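Local structure of arginine decarboxylase (Campylobacter jejuni subsp. jejuni, 3NZP) at residues A476-I481 / K495-H500; L337-Q342 / V436-L441; M2-D7 / I462-R467; S445-M450 / T482-G487. The protein probably catalyses the pyridoxal-phosphate-dependent decarboxylation of arginine to agmatine, a step on the way to spermidine. One frame throughout, in Å; residues are numbered along the deposited sequence.

Contact 1 of 4, residues A476-I481 / K495-H500; sequences ASIWDI and KPLFLH
Ala476 N donates to Leu497 O at 2.8 Å, the one backbone bond between 476-481 and 495-500, two parts of the beta domain that pairs with the pyridoxal-phosphate barrel in fold-type III decarboxylases. The N-H...O angle is 147°. The CA atoms come nearest at Ala476 and Phe498, 5.4 Å apart; from there the two chains diverge, 476-481 running on into the short strand 479-480 beside strand 438-442.

Next to this bond the side chains form a small apolar cluster. Ala476 CB, Ile478 and Leu499 meet in it, with Leu497 at its margin, 4.4 Å from CD2 to Ile478 CG2. Leu499 has its CG anti to the carbonyl carbon (chi1 -64°), which carries CD1 into the cluster, and its side chain crosses that of Ile478 at about a right angle. Ile462 and Pro464 of strand 462-464 and Leu511 of strand 510-513 close over the same group, so the loop is packed onto the mixed sheet. The branch that does the work is Leu499 CD1: it lies 3.6 Å from Ala476 CB and 3.7 Å from Ile478 CG2.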
# COMPACT_ATOMS: atom_id res chain seq x y z
N ALA B 476 -12.43 -14.83 17.68
CA ALA B 476 -11.08 -14.65 17.19
C ALA B 476 -10.72 -13.30 16.56
O ALA B 476 -11.58 -12.51 16.20
CB ALA B 476 -10.77 -15.76 16.19
N SER B 477 -9.42 -13.06 16.45
CA SER B 477 -8.90 -11.86 15.83
C SER B 477 -7.57 -12.29 15.23
O SER B 477 -6.53 -12.18 15.86
CB SER B 477 -8.69 -10.76 16.87
OG SER B 477 -7.92 -11.23 17.95
N ILE B 478 -7.64 -12.81 14.01
CA ILE B 478 -6.47 -13.31 13.30
C ILE B 478 -5.44 -12.26 12.90
O ILE B 478 -5.79 -11.21 12.37
CB ILE B 478 -6.88 -14.06 12.01
CG1 ILE B 478 -7.60 -13.12 11.06
CG2 ILE B 478 -7.82 -15.20 12.34
CD1 ILE B 478 -8.15 -13.84 9.84
N TRP B 479 -4.17 -12.55 13.16
CA TRP B 479 -3.10 -11.63 12.79
C TRP B 479 -1.97 -12.37 12.06
O TRP B 479 -1.74 -13.56 12.29
CB TRP B 479 -2.57 -10.90 14.03
CG TRP B 479 -2.10 -11.75 15.15
CD1 TRP B 479 -1.37 -12.91 15.05
CD2 TRP B 479 -2.22 -11.47 16.55
NE1 TRP B 479 -1.02 -13.35 16.31
CE2 TRP B 479 -1.52 -12.49 17.24
CE3 TRP B 479 -2.84 -10.44 17.28
CZ2 TRP B 479 -1.43 -12.51 18.64
CZ3 TRP B 479 -2.74 -10.47 18.67
CH2 TRP B 479 -2.04 -11.50 19.33
N ASP B 480 -1.28 -11.66 11.17
CA ASP B 480 -0.20 -12.26 10.40
C ASP B 480 1.14 -12.22 11.13
O ASP B 480 1.28 -11.58 12.17
CB ASP B 480 -0.07 -11.57 9.04
CG ASP B 480 0.58 -10.20 9.14
OD1 ASP B 480 0.75 -9.54 8.09
OD2 ASP B 480 0.93 -9.78 10.27
N ILE B 481 2.13 -12.90 10.56
CA ILE B 481 3.46 -12.96 11.14
C ILE B 481 4.27 -11.73 10.78
O ILE B 481 5.07 -11.75 9.85
CB ILE B 481 4.20 -14.22 10.66
CG1 ILE B 481 4.11 -14.30 9.13
CG2 ILE B 481 3.59 -15.45 11.32
CD1 ILE B 481 5.02 -15.34 8.48
N LYS B 495 -18.00 -6.92 13.35
CA LYS B 495 -17.31 -8.00 12.66
C LYS B 495 -16.98 -9.14 13.63
O LYS B 495 -15.81 -9.43 13.90
CB LYS B 495 -16.02 -7.46 12.01
CG LYS B 495 -16.26 -6.30 11.04
CD LYS B 495 -15.01 -5.98 10.22
CE LYS B 495 -13.84 -5.58 11.10
NZ LYS B 495 -12.64 -5.25 10.29
N PRO B 496 -18.02 -9.79 14.19
CA PRO B 496 -17.83 -10.89 15.14
C PRO B 496 -17.33 -12.16 14.47
O PRO B 496 -18.11 -12.95 13.92
CB PRO B 496 -19.23 -11.07 15.72
CG PRO B 496 -20.10 -10.77 14.54
CD PRO B 496 -19.45 -9.51 13.98
N LEU B 497 -16.02 -12.37 14.52
CA LEU B 497 -15.42 -13.56 13.91
C LEU B 497 -15.21 -14.67 14.92
O LEU B 497 -14.64 -14.45 15.99
CB LEU B 497 -14.08 -13.20 13.27
CG LEU B 497 -13.41 -14.30 12.44
CD1 LEU B 497 -14.23 -14.56 11.18
CD2 LEU B 497 -11.98 -13.87 12.08
N PHE B 498 -15.68 -15.87 14.58
CA PHE B 498 -15.54 -17.04 15.45
C PHE B 498 -14.89 -18.20 14.72
O PHE B 498 -15.37 -18.61 13.65
CB PHE B 498 -16.89 -17.49 16.00
CG PHE B 498 -17.48 -16.54 17.00
CD1 PHE B 498 -18.24 -15.46 16.58
CD2 PHE B 498 -17.19 -16.68 18.35
CE1 PHE B 498 -18.71 -14.52 17.49
CE2 PHE B 498 -17.66 -15.75 19.28
CZ PHE B 498 -18.42 -14.67 18.85
N LEU B 499 -13.81 -18.73 15.29
CA LEU B 499 -13.08 -19.86 14.72
C LEU B 499 -13.08 -21.04 15.68
O LEU B 499 -13.19 -20.87 16.89
CB LEU B 499 -11.63 -19.48 14.43
CG LEU B 499 -11.49 -18.40 13.37
CD1 LEU B 499 -10.07 -17.91 13.34
CD2 LEU B 499 -11.93 -18.96 12.02
N HIS B 500 -12.94 -22.24 15.13
CA HIS B 500 -12.94 -23.44 15.96
C HIS B 500 -11.69 -23.54 16.82
O HIS B 500 -10.60 -23.15 16.40
CB HIS B 500 -13.09 -24.69 15.08
CG HIS B 500 -14.19 -24.59 14.08
ND1 HIS B 500 -14.08 -23.84 12.92
CD2 HIS B 500 -15.44 -25.11 14.07
CE1 HIS B 500 -15.21 -23.91 12.24
NE2 HIS B 500 -16.05 -24.67 12.92

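Contact 2 of 4, residues L337-Q342 / V436-L441; sequences LELFSQ and VQERYL
Leu339 lies alongside Tyr440 with one methyl over the phenol ring, in an antiparallel pair of strands, 337-341 and 438-441, from the mixed sheet of the beta domain. CD1 of Leu339 is 3.6 Å from the Tyr440 ring centroid and only 6° off the ring normal, a CH-pi contact, while CD2 reaches Tyr440 CD2 near the rim. Both side chains point the same way from a non-hydrogen-bonded pair. The phenol hydroxyl looks elsewhere, bonding to the carbonyl of His500.

Glu438 shares this face. With CG anti to its carbonyl carbon (chi1 -60°) and the chain extended beyond, it crosses Leu339 at about a right angle and brings its carboxylate against Leu339 CD1 and Ser341 CB; a long, weak ion pair links its OE1 to Arg474.

On the other face Phe340 and Arg439 form a hydrogen-bonded pair: Arg439 N donates to Phe340 O at 2.7 Å, and the return bond is weak. Both lean on Trp479 of the next strand. Arg439 also packs on Lys203 of the second subunit. Glu338 turns its OE2 to the edge of the Phe340 ring, in the ring plane.

Towards Leu337 the regular pairing gives way to a classic beta bulge, in which Leu337 and Glu338 both face Leu441. Leu441 CG sits opposite the backbone N, and its CD2 comes 4.0 Å from both Leu337 CB and Glu338 CB. Leu441 N donates to Glu338 O at 3.1 Å, and Leu337 N donates to Leu441 O at 2.6 Å.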
# COMPACT_ATOMS: atom_id res chain seq x y z
N LEU B 337 -0.49 -20.83 12.11
CA LEU B 337 0.76 -21.22 12.75
C LEU B 337 0.63 -21.43 14.24
O LEU B 337 0.86 -22.52 14.73
CB LEU B 337 1.83 -20.18 12.48
CG LEU B 337 2.05 -19.91 11.00
CD1 LEU B 337 3.02 -18.75 10.79
CD2 LEU B 337 2.58 -21.18 10.37
N GLU B 338 0.27 -20.38 14.98
CA GLU B 338 0.11 -20.53 16.43
C GLU B 338 -1.25 -20.06 16.90
O GLU B 338 -1.99 -19.42 16.15
CB GLU B 338 1.20 -19.77 17.19
CG GLU B 338 2.50 -20.55 17.38
CD GLU B 338 3.52 -19.78 18.22
OE1 GLU B 338 4.08 -18.77 17.72
OE2 GLU B 338 3.74 -20.18 19.38
N LEU B 339 -1.57 -20.38 18.14
CA LEU B 339 -2.85 -20.00 18.72
C LEU B 339 -2.66 -19.25 20.04
O LEU B 339 -2.79 -19.83 21.12
CB LEU B 339 -3.71 -21.24 18.98
CG LEU B 339 -5.11 -21.32 18.38
CD1 LEU B 339 -5.87 -20.02 18.65
CD2 LEU B 339 -5.00 -21.57 16.89
N PHE B 340 -2.35 -17.96 19.95
CA PHE B 340 -2.16 -17.15 21.15
C PHE B 340 -3.48 -16.85 21.83
O PHE B 340 -4.28 -16.07 21.31
CB PHE B 340 -1.47 -15.84 20.81
CG PHE B 340 -0.07 -16.01 20.33
CD1 PHE B 340 0.74 -14.90 20.11
CD2 PHE B 340 0.46 -17.28 20.11
CE1 PHE B 340 2.05 -15.05 19.70
CE2 PHE B 340 1.77 -17.44 19.69
CZ PHE B 340 2.57 -16.33 19.48
N SER B 341 -3.71 -17.45 23.00
CA SER B 341 -4.95 -17.22 23.74
C SER B 341 -4.69 -16.50 25.05
O SER B 341 -3.56 -16.10 25.35
CB SER B 341 -5.65 -18.53 24.04
OG SER B 341 -5.10 -19.11 25.22
N GLN B 342 -5.75 -16.35 25.83
CA GLN B 342 -5.72 -15.68 27.13
C GLN B 342 -5.52 -16.72 28.25
O GLN B 342 -6.50 -17.27 28.79
CB GLN B 342 -7.03 -14.89 27.34
CG GLN B 342 -8.23 -15.44 26.52
CD GLN B 342 -9.64 -15.08 27.09
OE1 GLN B 342 -10.02 -13.89 27.20
NE2 GLN B 342 -10.43 -16.13 27.44
N VAL B 436 -10.48 -10.78 23.33
CA VAL B 436 -10.96 -11.84 22.45
C VAL B 436 -10.61 -13.21 23.01
O VAL B 436 -9.71 -13.33 23.85
CB VAL B 436 -10.34 -11.74 21.04
CG1 VAL B 436 -10.57 -10.36 20.46
CG2 VAL B 436 -8.85 -12.06 21.11
N GLN B 437 -11.32 -14.23 22.55
CA GLN B 437 -11.07 -15.60 22.99
C GLN B 437 -9.63 -16.00 22.69
O GLN B 437 -8.88 -16.36 23.59
CB GLN B 437 -12.03 -16.57 22.28
CG GLN B 437 -13.45 -16.62 22.84
CD GLN B 437 -13.52 -17.26 24.20
OE1 GLN B 437 -12.79 -16.87 25.13
NE2 GLN B 437 -14.39 -18.26 24.34
N GLU B 438 -9.27 -15.93 21.41
CA GLU B 438 -7.93 -16.29 20.95
C GLU B 438 -7.51 -15.51 19.70
O GLU B 438 -8.35 -15.09 18.90
CB GLU B 438 -7.86 -17.79 20.66
CG GLU B 438 -8.15 -18.67 21.85
CD GLU B 438 -8.01 -20.13 21.53
OE1 GLU B 438 -8.65 -20.59 20.56
OE2 GLU B 438 -7.27 -20.83 22.26
N ARG B 439 -6.20 -15.34 19.55
CA ARG B 439 -5.62 -14.64 18.41
C ARG B 439 -4.93 -15.68 17.55
O ARG B 439 -3.92 -16.25 17.97
CB ARG B 439 -4.61 -13.61 18.89
CG ARG B 439 -5.24 -12.38 19.51
CD ARG B 439 -4.98 -12.24 21.00
NE ARG B 439 -4.40 -10.92 21.29
CZ ARG B 439 -4.54 -10.26 22.45
NH1 ARG B 439 -5.24 -10.79 23.44
NH2 ARG B 439 -3.96 -9.08 22.60
N TYR B 440 -5.47 -15.93 16.35
CA TYR B 440 -4.90 -16.91 15.43
C TYR B 440 -3.82 -16.30 14.54
O TYR B 440 -4.09 -15.39 13.77
CB TYR B 440 -5.98 -17.53 14.55
CG TYR B 440 -7.05 -18.30 15.30
CD1 TYR B 440 -7.90 -17.64 16.20
CD2 TYR B 440 -7.22 -19.67 15.11
CE1 TYR B 440 -8.90 -18.34 16.88
CE2 TYR B 440 -8.22 -20.37 15.78
CZ TYR B 440 -9.06 -19.70 16.66
OH TYR B 440 -10.05 -20.38 17.32
N LEU B 441 -2.61 -16.83 14.66
CA LEU B 441 -1.47 -16.37 13.88
C LEU B 441 -1.47 -17.12 12.55
O LEU B 441 -1.21 -18.32 12.51
CB LEU B 441 -0.20 -16.66 14.65
CG LEU B 441 1.10 -16.22 13.98
CD1 LEU B 441 1.18 -14.71 14.03
CD2 LEU B 441 2.29 -16.85 14.69

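Contact 3 of 4, residues M2-D7 / I462-R467; sequences MDYGID and IMPLDR
Tyr4 has CG anti to its carbonyl carbon (chi1 -67°), which swings the ring from the N-terminal turn onto Met463 and Pro464; Met463, modelled as selenomethionine, has CG between its backbone N and carbonyl carbon (chi1 73°), which leaves CB against the ring while the rest of the chain runs on towards Ile6. The turn is a type I' beta turn from Asp3 to Ile6, closed by Ile6 N to Asp3 O at 2.9 Å. Its partner, 462-464, is a strand of the beta domain's mixed sheet, hydrogen-bonded to strand 510-513.

One face of the Tyr4 ring rests on the strand. Met463 CB lies 3.4 Å from Tyr4 CG, at the root of the ring, and Pro464 meets the far end, crossing the tyrosine at about a right angle. Met2 CG lies over the opposite face, although Met2, also selenomethionine, is poorly ordered. Ile6 CD1 is 4.4 Å from Met463 SE, and Ile16 of strand 14-16 packs against both residues. The chain's first residues are thus fastened to a strand more than 450 residues further on.

The phenol's polar end is taken up by the carbonyl of Phe498. Beside it, Pro464 CD makes a CH-pi contact 3.7 Å from the Tyr4 ring centroid, 29° off the normal.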
# COMPACT_ATOMS: atom_id res chain seq x y z
N MSE B 2 -23.40 -21.89 11.42
CA MSE B 2 -22.39 -20.91 11.04
C MSE B 2 -21.93 -21.16 9.60
O MSE B 2 -21.36 -22.21 9.29
CB MSE B 2 -21.19 -21.02 11.98
CG MSE B 2 -20.01 -20.15 11.61
SE MSE B 2 -20.21 -18.31 12.16
CE MSE B 2 -21.36 -17.66 10.73
N ASP B 3 -22.18 -20.19 8.71
CA ASP B 3 -21.79 -20.31 7.31
C ASP B 3 -20.86 -19.17 6.90
O ASP B 3 -20.46 -19.06 5.74
CB ASP B 3 -23.03 -20.33 6.41
CG ASP B 3 -23.78 -19.00 6.40
OD1 ASP B 3 -23.98 -18.41 7.49
OD2 ASP B 3 -24.17 -18.54 5.31
N TYR B 4 -20.52 -18.32 7.87
CA TYR B 4 -19.64 -17.19 7.62
C TYR B 4 -20.19 -16.29 6.50
O TYR B 4 -19.43 -15.67 5.76
CB TYR B 4 -18.24 -17.70 7.26
CG TYR B 4 -17.54 -18.41 8.41
CD1 TYR B 4 -16.92 -17.68 9.44
CD2 TYR B 4 -17.54 -19.81 8.50
CE1 TYR B 4 -16.33 -18.32 10.54
CE2 TYR B 4 -16.95 -20.46 9.60
CZ TYR B 4 -16.36 -19.71 10.61
OH TYR B 4 -15.83 -20.33 11.70
N GLY B 5 -21.52 -16.23 6.40
CA GLY B 5 -22.17 -15.42 5.39
C GLY B 5 -21.84 -15.85 3.97
O GLY B 5 -21.93 -15.06 3.03
N ILE B 6 -21.47 -17.11 3.81
CA ILE B 6 -21.12 -17.62 2.50
C ILE B 6 -22.22 -17.36 1.48
O ILE B 6 -22.00 -17.47 0.27
CB ILE B 6 -20.81 -19.13 2.56
CG1 ILE B 6 -20.25 -19.61 1.22
CG2 ILE B 6 -22.06 -19.87 2.97
CD1 ILE B 6 -19.74 -21.04 1.24
N ASP B 7 -23.41 -17.02 1.96
CA ASP B 7 -24.52 -16.76 1.06
C ASP B 7 -24.59 -15.32 0.60
O ASP B 7 -25.13 -15.02 -0.47
CB ASP B 7 -25.83 -17.17 1.73
CG ASP B 7 -26.15 -18.65 1.53
OD1 ASP B 7 -27.11 -19.14 2.17
OD2 ASP B 7 -25.45 -19.33 0.74
N ILE B 462 -13.68 -13.93 5.52
CA ILE B 462 -12.73 -14.89 6.08
C ILE B 462 -13.45 -16.08 6.71
O ILE B 462 -14.31 -15.89 7.56
CB ILE B 462 -11.88 -14.20 7.15
CG1 ILE B 462 -11.09 -13.07 6.51
CG2 ILE B 462 -10.98 -15.20 7.82
CD1 ILE B 462 -10.38 -12.17 7.49
N MSE B 463 -13.10 -17.29 6.30
CA MSE B 463 -13.72 -18.49 6.86
C MSE B 463 -12.79 -19.70 6.74
O MSE B 463 -12.02 -19.80 5.78
CB MSE B 463 -15.02 -18.83 6.14
CG MSE B 463 -14.80 -19.38 4.75
SE MSE B 463 -16.44 -19.90 3.90
CE MSE B 463 -16.84 -21.47 4.96
N PRO B 464 -12.85 -20.62 7.71
CA PRO B 464 -11.99 -21.81 7.69
C PRO B 464 -12.30 -22.66 6.48
O PRO B 464 -13.41 -22.61 5.95
CB PRO B 464 -12.36 -22.52 8.98
CG PRO B 464 -12.79 -21.40 9.87
CD PRO B 464 -13.63 -20.57 8.95
N LEU B 465 -11.33 -23.46 6.05
CA LEU B 465 -11.55 -24.30 4.88
C LEU B 465 -12.33 -25.58 5.16
O LEU B 465 -12.89 -26.18 4.25
CB LEU B 465 -10.22 -24.66 4.23
CG LEU B 465 -9.76 -23.67 3.16
CD1 LEU B 465 -9.59 -22.29 3.77
CD2 LEU B 465 -8.45 -24.17 2.56
N ASP B 466 -12.36 -25.98 6.42
CA ASP B 466 -13.05 -27.19 6.82
C ASP B 466 -13.53 -27.05 8.26
O ASP B 466 -13.41 -25.99 8.87
CB ASP B 466 -12.10 -28.38 6.71
CG ASP B 466 -10.99 -28.35 7.75
OD1 ASP B 466 -10.14 -29.27 7.75
OD2 ASP B 466 -10.97 -27.41 8.58
N ARG B 467 -14.06 -28.15 8.79
CA ARG B 467 -14.57 -28.19 10.15
C ARG B 467 -15.79 -27.27 10.27
O ARG B 467 -16.10 -26.76 11.35
CB ARG B 467 -13.47 -27.76 11.12
CG ARG B 467 -13.47 -28.52 12.42
CD ARG B 467 -12.38 -28.00 13.33
NE ARG B 467 -11.07 -28.14 12.72
CZ ARG B 467 -10.23 -29.15 12.96
NH1 ARG B 467 -9.05 -29.18 12.35
NH2 ARG B 467 -10.57 -30.09 13.84

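Contact 4 of 4, residues S445-M450 / T482-G487; sequences SLFQSM and TCDSDG
Phe447 points its ring into the turn 484-487, crossing the Asp484 side chain at about a right angle with ring and carboxylate planes 75° apart. CG of Phe447 is anti to its carbonyl carbon (chi1 -75°), which sends the ring out from the loop 445-450 and presents its CE1 and CZ corner to the other segment. Gly487 CA sits at the ring's edge, 3.5 Å from Phe447 CE1, and Asp486 C also lies at the edge, near the ring plane. Asp484 OD2 and Asp486 O approach the same corner obliquely. His527 stacks on the phenylalanine ring, and Trp454 meets it at an angle, which leaves the ring held on several sides.

Leu446 points to the same turn. Its CD1 comes 3.4 Å from Gly487 O, while its backbone N is bonded to Asp480 OD1.

Asp484 to Gly487 make a type I beta turn. Asp484 has CG opposite its backbone N, and OD1 accepts from Asp486 N at 3.1 Å, an Asx turn. That donor stands above the carboxylate plane, 67° out of it. The two carboxylate oxygens therefore have different jobs: OD1 braces the turn and OD2 lies against the CE1-CZ corner of Phe447.

Cys483, the predicted proton donor, precedes this turn and touches a bound pyridoxal phosphate, while Asp484 packs on Lys86 of the second subunit. Between 445-450 and 482-487 there is no hydrogen bond; aromatic C-H groups lie near carboxylate and carbonyl oxygens, where a weak electrostatic attraction is possible. This is consistent with packing and the Asx bond helping to hold the turn next to Cys483.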
# COMPACT_ATOMS: atom_id res chain seq x y z
N SER B 445 0.92 -12.52 4.91
CA SER B 445 1.16 -11.12 5.18
C SER B 445 -0.08 -10.28 4.84
O SER B 445 -0.61 -10.37 3.73
CB SER B 445 2.38 -10.64 4.36
OG SER B 445 2.78 -9.32 4.71
N LEU B 446 -0.55 -9.50 5.82
CA LEU B 446 -1.73 -8.63 5.65
C LEU B 446 -1.37 -7.36 4.89
O LEU B 446 -2.18 -6.44 4.78
CB LEU B 446 -2.33 -8.26 7.01
CG LEU B 446 -3.34 -9.25 7.63
CD1 LEU B 446 -3.68 -8.83 9.05
CD2 LEU B 446 -4.60 -9.29 6.78
N PHE B 447 -0.14 -7.31 4.38
CA PHE B 447 0.33 -6.17 3.61
C PHE B 447 0.66 -6.66 2.22
O PHE B 447 0.61 -5.90 1.26
CB PHE B 447 1.58 -5.56 4.25
CG PHE B 447 1.29 -4.74 5.47
CD1 PHE B 447 0.82 -5.36 6.63
CD2 PHE B 447 1.44 -3.36 5.46
CE1 PHE B 447 0.50 -4.60 7.76
CE2 PHE B 447 1.13 -2.59 6.58
CZ PHE B 447 0.66 -3.21 7.73
N GLN B 448 1.00 -7.93 2.12
CA GLN B 448 1.35 -8.51 0.83
C GLN B 448 0.14 -8.91 0.01
O GLN B 448 -0.09 -8.36 -1.06
CB GLN B 448 2.27 -9.72 1.02
CG GLN B 448 2.52 -10.52 -0.27
CD GLN B 448 3.29 -9.74 -1.34
OE1 GLN B 448 3.27 -10.11 -2.52
NE2 GLN B 448 3.98 -8.68 -0.93
N SER B 449 -0.65 -9.86 0.51
CA SER B 449 -1.81 -10.33 -0.23
C SER B 449 -3.07 -9.51 -0.03
O SER B 449 -4.00 -9.61 -0.82
CB SER B 449 -2.11 -11.78 0.12
OG SER B 449 -0.96 -12.58 -0.07
N MSE B 450 -3.10 -8.72 1.03
CA MSE B 450 -4.29 -7.92 1.32
C MSE B 450 -3.99 -6.48 1.72
O MSE B 450 -4.21 -6.07 2.86
CB MSE B 450 -5.12 -8.58 2.42
CG MSE B 450 -6.07 -9.65 1.91
SE MSE B 450 -6.55 -10.97 3.26
CE MSE B 450 -5.18 -12.28 2.91
N THR B 482 4.05 -10.64 11.50
CA THR B 482 4.76 -9.40 11.25
C THR B 482 4.95 -8.63 12.56
O THR B 482 4.08 -8.66 13.43
CB THR B 482 4.00 -8.51 10.25
OG1 THR B 482 3.90 -9.19 8.99
CG2 THR B 482 4.74 -7.20 10.03
N CYS B 483 6.08 -7.95 12.68
CA CYS B 483 6.37 -7.16 13.88
C CYS B 483 5.28 -6.11 14.04
O CYS B 483 4.58 -6.06 15.07
CB CYS B 483 7.72 -6.46 13.73
SG CYS B 483 9.06 -7.56 13.29
N ASP B 484 5.14 -5.29 13.00
CA ASP B 484 4.15 -4.21 12.96
C ASP B 484 2.80 -4.68 13.45
O ASP B 484 2.17 -5.56 12.86
CB ASP B 484 4.02 -3.67 11.53
CG ASP B 484 2.88 -2.67 11.38
OD1 ASP B 484 2.83 -1.69 12.16
OD2 ASP B 484 2.03 -2.86 10.48
N SER B 485 2.35 -4.08 14.54
CA SER B 485 1.07 -4.42 15.12
C SER B 485 -0.06 -3.97 14.20
O SER B 485 -1.19 -4.43 14.34
CB SER B 485 0.92 -3.76 16.50
OG SER B 485 0.95 -2.34 16.41
N ASP B 486 0.24 -3.09 13.26
CA ASP B 486 -0.78 -2.61 12.34
C ASP B 486 -1.11 -3.67 11.30
O ASP B 486 -1.79 -3.41 10.30
CB ASP B 486 -0.31 -1.31 11.67
CG ASP B 486 -1.45 -0.32 11.43
OD1 ASP B 486 -2.38 -0.65 10.65
OD2 ASP B 486 -1.43 0.78 12.03
N GLY B 487 -0.63 -4.89 11.54
CA GLY B 487 -0.89 -5.97 10.61
C GLY B 487 -1.72 -7.08 11.23
O GLY B 487 -1.25 -8.21 11.37

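In the fold
Contacts 1, 2 and 3 all reach the mixed sheet of the beta domain. Contacts 1 and 2, with centres 8 Å apart, join where strands 479-480 and 438-442 run side by side: Trp479 N lies 2.9 Å from Tyr440 O. Contact 3 meets contact 1 on the 495-500 side, Tyr4 OH being 2.6 Å from Phe498 O. Beyond strand 479-480 the chain passes into contact 4, tied back by Asp480 OD1 at 2.6 Å from Leu446 N. Contact 4 is the one at the cofactor: the Asp484 side chain is about 5 Å from pyridoxal phosphate, against about 14 Å for Leu441 of contact 2. Contacts 1, 2 and 4 also touch the second subunit.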